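Local structure of chemotaxis transducer (Pseudomonas aeruginosa, 6GCV) at residues M99-Q102 with V103-A107; S31-M34 with A35-L39. The protein acts as a chemoreceptor for nitrate, which it binds directly through its PilJ-type ligand-binding domain. All blocks are in the same frame, centred on the assembly; numbering follows the deposited sequence. Where two conformers were deposited one is given.

Interaction 2 lies within helix 18-42, and interaction 1 is at the C-terminal end of helix 80-103, where the chain leaves for the loop before helix 112-137. Their centres are about 11 Å apart, and apolar side chains join them: Leu100 CD1 is 3.4 Å from Met34 SD, and Val103 CG1 packs 3.9 Å from Leu39 CD2. Leu100 CD2 also rests on Ala38 CB. A sodium ion lies near both. Interaction 2 supplies one of its ligands through Glu37, whereas Ala104 in interaction 1 only comes within about 7 Å of it, measured from its side chain. The acetate belongs to the polar side of interaction 2.

Interaction 1. Residues M99-Q102 with V103-A107; sequences MLDQ and VAQPA
Gln105 reaches back over the last turn of helix 80-103, and its side-chain amide binds the backbone carbonyl of Asp101, where the helix of this four-helix bundle gives way to loop. With CG anti to its own carbonyl carbon (chi1 -65°) and the chain extended beyond it, the side chain runs back along the exposed side of the turn. Its CB touches Gln102 O at 3.6 Å. CG comes next, 3.4 Å from Asp101 O, and the amide carbon CD follows close to the same oxygen. At the tip, NE2 donates to Asp101 O over 3.1 Å. This donor stands above the carbonyl plane, 51° out of it, and therefore does not lie on a lone pair. The main-chain N-H of Gln105 turns instead to Gln102 O, three residues back, so the side chain serves the carbonyl that a continuing helix would give to that N-H. Gln102 O and Gln105 O are both also hydrogen-bonded to Ser108 OG, which ties the start of the loop to the turn.

The bonds just before are still helical: Val103 N meets Met99 O at 2.8 Å, almost straight, and Ala104 N meets Leu100 O at 3.0 Å. Val103 CG2 leans against Met99 O, while its side chain also packs on Phe115 of helix 112-137. On the outer side, the Gln102 and Gln105 side chains run alongside each other in the same direction. The Asp101 side chain slants across that of Gln105, its carboxylate plane turned 44° from the amide plane. Asp101 has two conformers, and in one of them OD1 accepts a second, weak and less certain hydrogen bond from Gln105 NE2 at 3.3 Å.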
loop_
_atom_site.group_PDB
_atom_site.type_symbol
_atom_site.label_atom_id
_atom_site.label_comp_id
_atom_site.label_asym_id
_atom_site.label_seq_id
_atom_site.Cartn_x
_atom_site.Cartn_y
_atom_site.Cartn_z
ATOM N N MET A 99 -18.089 -2.475 -3.306
ATOM C CA MET A 99 -17.593 -3.025 -4.567
ATOM C C MET A 99 -16.715 -4.252 -4.311
ATOM O O MET A 99 -16.798 -5.231 -5.034
ATOM C CB MET A 99 -16.737 -2.003 -5.309
ATOM C CG MET A 99 -17.461 -0.814 -5.895
ATOM S SD MET A 99 -16.242 0.364 -6.559
ATOM C CE MET A 99 -17.391 1.649 -7.054
ATOM N N LEU A 100 -15.863 -4.193 -3.285
ATOM C CA LEU A 100 -15.007 -5.339 -2.940
ATOM C C LEU A 100 -15.811 -6.604 -2.714
ATOM O O LEU A 100 -15.451 -7.671 -3.196
ATOM C CB LEU A 100 -14.179 -5.060 -1.671
ATOM C CG LEU A 100 -13.057 -4.062 -1.797
ATOM C CD1 LEU A 100 -12.538 -3.629 -0.457
ATOM C CD2 LEU A 100 -11.918 -4.641 -2.582
ATOM N N ASP A 101 -16.897 -6.466 -1.966
ATOM C CA ASP A 101 -17.752 -7.582 -1.660
ATOM C C ASP A 101 -18.335 -8.208 -2.923
ATOM O O ASP A 101 -18.480 -9.404 -2.992
ATOM C CB ASP A 101 -18.891 -7.060 -0.764
ATOM C CG ASP A 101 -19.852 -8.139 -0.295
ATOM O OD1 ASP A 101 -19.673 -9.345 -0.590
ATOM O OD2 ASP A 101 -20.813 -7.751 0.401
ATOM N N GLN A 102 -18.686 -7.375 -3.898
ATOM C CA GLN A 102 -19.221 -7.859 -5.172
ATOM C C GLN A 102 -18.120 -8.495 -6.037
ATOM O O GLN A 102 -18.313 -9.567 -6.600
ATOM C CB GLN A 102 -19.874 -6.728 -5.931
ATOM C CG GLN A 102 -21.117 -6.191 -5.235
ATOM C CD GLN A 102 -22.144 -7.266 -4.979
ATOM O OE1 GLN A 102 -22.593 -7.461 -3.836
ATOM N NE2 GLN A 102 -22.537 -7.962 -6.022
ATOM N N VAL A 103 -16.973 -7.835 -6.144
ATOM C CA VAL A 103 -15.860 -8.363 -6.924
ATOM C C VAL A 103 -15.470 -9.730 -6.469
ATOM O O VAL A 103 -15.192 -10.618 -7.276
ATOM C CB VAL A 103 -14.662 -7.395 -6.876
ATOM C CG1 VAL A 103 -13.386 -8.044 -7.436
ATOM C CG2 VAL A 103 -15.011 -6.124 -7.649
ATOM N N ALA A 104 -15.438 -9.928 -5.156
ATOM C CA ALA A 104 -14.974 -11.180 -4.572
ATOM C C ALA A 104 -15.889 -12.392 -4.831
ATOM O O ALA A 104 -15.486 -13.510 -4.531
ATOM C CB ALA A 104 -14.762 -10.988 -3.083
ATOM N N GLN A 105 -17.105 -12.155 -5.308
ATOM C CA GLN A 105 -18.056 -13.215 -5.612
ATOM C C GLN A 105 -17.899 -13.627 -7.086
ATOM O O GLN A 105 -18.213 -12.841 -7.973
ATOM C CB GLN A 105 -19.476 -12.727 -5.380
ATOM C CG GLN A 105 -19.801 -12.410 -3.943
ATOM C CD GLN A 105 -21.166 -11.819 -3.788
ATOM O OE1 GLN A 105 -22.140 -12.404 -4.217
ATOM N NE2 GLN A 105 -21.253 -10.709 -3.135
ATOM N N PRO A 106 -17.407 -14.846 -7.355
ATOM C CA PRO A 106 -17.124 -15.194 -8.745
ATOM C C PRO A 106 -18.261 -15.047 -9.714
ATOM O O PRO A 106 -18.026 -14.795 -10.886
ATOM C CB PRO A 106 -16.613 -16.627 -8.653
ATOM C CG PRO A 106 -15.994 -16.687 -7.288
ATOM C CD PRO A 106 -16.933 -15.879 -6.427
ATOM N N ALA A 107 -19.486 -15.280 -9.253
ATOM C CA ALA A 107 -20.662 -15.300 -10.119
ATOM C C ALA A 107 -21.415 -13.998 -10.163
ATOM O O ALA A 107 -22.494 -13.934 -10.747
ATOM C CB ALA A 107 -21.598 -16.435 -9.730
#

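Interaction 2. Residues S31-M34 with A35-L39; sequences SQKM and AREAL. With NA (sodium ion), chain E; ACT (acetate ion), chain G.
Lys33 and Glu37, one turn apart on helix 18-42, are joined by a salt bridge in which NZ lies 2.9 Å from OE2. The i to i+4 spacing puts both on one side of the helix. In the lysine, CG is anti to the backbone N (chi1 -176°), the chain runs extended to CE, and a turn about the CD-CE bond brings NZ to the carboxylate. NZ meets OE2 on its syn side, 30° out of the carboxylate plane. Thr54 OG1 is hydrogen-bonded to both NZ and Glu37 OE1, fixing the pair from helix 48-67.

The tight part is the helix side bearing Met34, Ala35 and Ala38, all buried, which faces the core of the four-helix bundle. Here Ala38 N bonds Met34 O at 2.9 Å, and Ala38 CB rests on the same carbonyl oxygen. The Lys33 side, which borders the subunit interface, is looser and polar; Lys33 itself is partly exposed, and the side holds a water and an acetate ion, probably from the crystallisation liquor. Acetate OXT comes within 2.5 Å of Glu37 OE2, close enough that one of the two acids probably carries a proton. Arg36 NH1 gives acetate O a weak hydrogen bond, while Lys33 CG lies over one face of the guanidinium. Glu37 O binds the sodium ion at 2.9 Å, and the water that donates to acetate OXT also coordinates the metal, at 2.8 Å; Asp47 belongs to the same site.

Met34 reaches Trp93 of helix 80-103 and Leu51 and Tyr58 of helix 48-67, Ala35 touches Phe115 of helix 112-137, and the second subunit packs against Gln32, Lys33 and Arg36, with Gln32 and Thr120 of that subunit hydrogen-bonded to Arg36 NH2.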
loop_
_atom_site.group_PDB
_atom_site.type_symbol
_atom_site.label_atom_id
_atom_site.label_comp_id
_atom_site.label_asym_id
_atom_site.label_seq_id
_atom_site.Cartn_x
_atom_site.Cartn_y
_atom_site.Cartn_z
ATOM N N SER A 31 -5.625 -0.457 1.037
ATOM C CA SER A 31 -6.590 -0.308 -0.040
ATOM C C SER A 31 -6.246 -1.168 -1.249
ATOM O O SER A 31 -7.142 -1.632 -1.950
ATOM C CB SER A 31 -6.738 1.175 -0.427
ATOM O OG SER A 31 -5.654 1.667 -1.220
ATOM N N GLN A 32 -4.956 -1.312 -1.506
ATOM C CA GLN A 32 -4.496 -2.095 -2.646
ATOM C C GLN A 32 -4.466 -3.611 -2.343
ATOM O O GLN A 32 -4.833 -4.425 -3.192
ATOM C CB GLN A 32 -3.131 -1.576 -3.107
ATOM C CG GLN A 32 -3.160 -0.102 -3.440
ATOM C CD GLN A 32 -4.166 0.205 -4.494
ATOM O OE1 GLN A 32 -3.946 -0.170 -5.644
ATOM N NE2 GLN A 32 -5.286 0.836 -4.119
ATOM N N LYS A 33 -4.031 -3.944 -1.136
ATOM C CA LYS A 33 -4.037 -5.350 -0.702
ATOM C C LYS A 33 -5.427 -5.957 -0.769
ATOM O O LYS A 33 -5.604 -7.091 -1.239
ATOM C CB LYS A 33 -3.421 -5.463 0.704
ATOM C CG LYS A 33 -3.292 -6.894 1.226
ATOM C CD LYS A 33 -2.463 -6.919 2.503
ATOM C CE LYS A 33 -2.197 -8.344 2.962
ATOM N NZ LYS A 33 -3.324 -8.817 3.790
ATOM N N MET A 34 -6.417 -5.206 -0.294
ATOM C CA MET A 34 -7.765 -5.737 -0.305
ATOM C C MET A 34 -8.260 -5.933 -1.742
ATOM O O MET A 34 -8.990 -6.894 -2.026
ATOM C CB MET A 34 -8.726 -4.937 0.569
ATOM C CG MET A 34 -8.916 -3.538 0.149
ATOM S SD MET A 34 -9.887 -2.583 1.343
ATOM C CE MET A 34 -8.907 -2.293 2.802
ATOM N N ALA A 35 -7.878 -5.041 -2.646
ATOM C CA ALA A 35 -8.275 -5.216 -4.036
ATOM C C ALA A 35 -7.661 -6.500 -4.617
ATOM O O ALA A 35 -8.332 -7.269 -5.305
ATOM C CB ALA A 35 -7.872 -4.026 -4.873
ATOM N N ARG A 36 -6.380 -6.717 -4.365
ATOM C CA ARG A 36 -5.786 -7.932 -4.852
ATOM C C ARG A 36 -6.439 -9.183 -4.280
ATOM O O ARG A 36 -6.671 -10.149 -4.987
ATOM C CB ARG A 36 -4.294 -7.877 -4.849
ATOM C CG ARG A 36 -3.570 -7.845 -3.615
ATOM C CD ARG A 36 -3.026 -9.203 -3.222
ATOM N NE ARG A 36 -2.130 -9.062 -2.094
ATOM C CZ ARG A 36 -1.737 -10.027 -1.270
ATOM N NH1 ARG A 36 -2.400 -11.169 -1.215
ATOM N NH2 ARG A 36 -0.830 -9.692 -0.327
ATOM N N GLU A 37 -6.748 -9.155 -2.989
ATOM C CA GLU A 37 -7.415 -10.305 -2.369
ATOM C C GLU A 37 -8.807 -10.537 -2.990
ATOM O O GLU A 37 -9.205 -11.712 -3.188
ATOM C CB GLU A 37 -7.512 -10.078 -0.867
ATOM C CG GLU A 37 -6.174 -10.185 -0.182
ATOM C CD GLU A 37 -6.123 -9.670 1.236
ATOM O OE1 GLU A 37 -6.955 -8.826 1.594
ATOM O OE2 GLU A 37 -5.205 -10.069 2.014
ATOM N N ALA A 38 -9.557 -9.462 -3.228
ATOM C CA ALA A 38 -10.887 -9.619 -3.837
ATOM C C ALA A 38 -10.803 -10.164 -5.247
ATOM O O ALA A 38 -11.620 -11.003 -5.650
ATOM C CB ALA A 38 -11.621 -8.302 -3.793
ATOM N N LEU A 39 -9.828 -9.672 -6.029
ATOM C CA LEU A 39 -9.656 -10.175 -7.392
ATOM C C LEU A 39 -9.234 -11.655 -7.395
ATOM O O LEU A 39 -9.677 -12.438 -8.249
ATOM C CB LEU A 39 -8.630 -9.323 -8.151
ATOM C CG LEU A 39 -9.102 -7.879 -8.417
ATOM C CD1 LEU A 39 -7.893 -7.036 -8.788
ATOM C CD2 LEU A 39 -10.137 -7.807 -9.492
HETATM NA NA NA E . -8.005 -13.753 -1.438
HETATM C C ACT G . -3.000 -12.625 2.012
HETATM O O ACT G . -2.016 -13.220 1.465
HETATM O OXT ACT G . -3.963 -12.153 1.310
HETATM C CH3 ACT G . -2.942 -12.255 3.462
HETATM O O HOH W 1 -5.363 -13.772 -0.460
#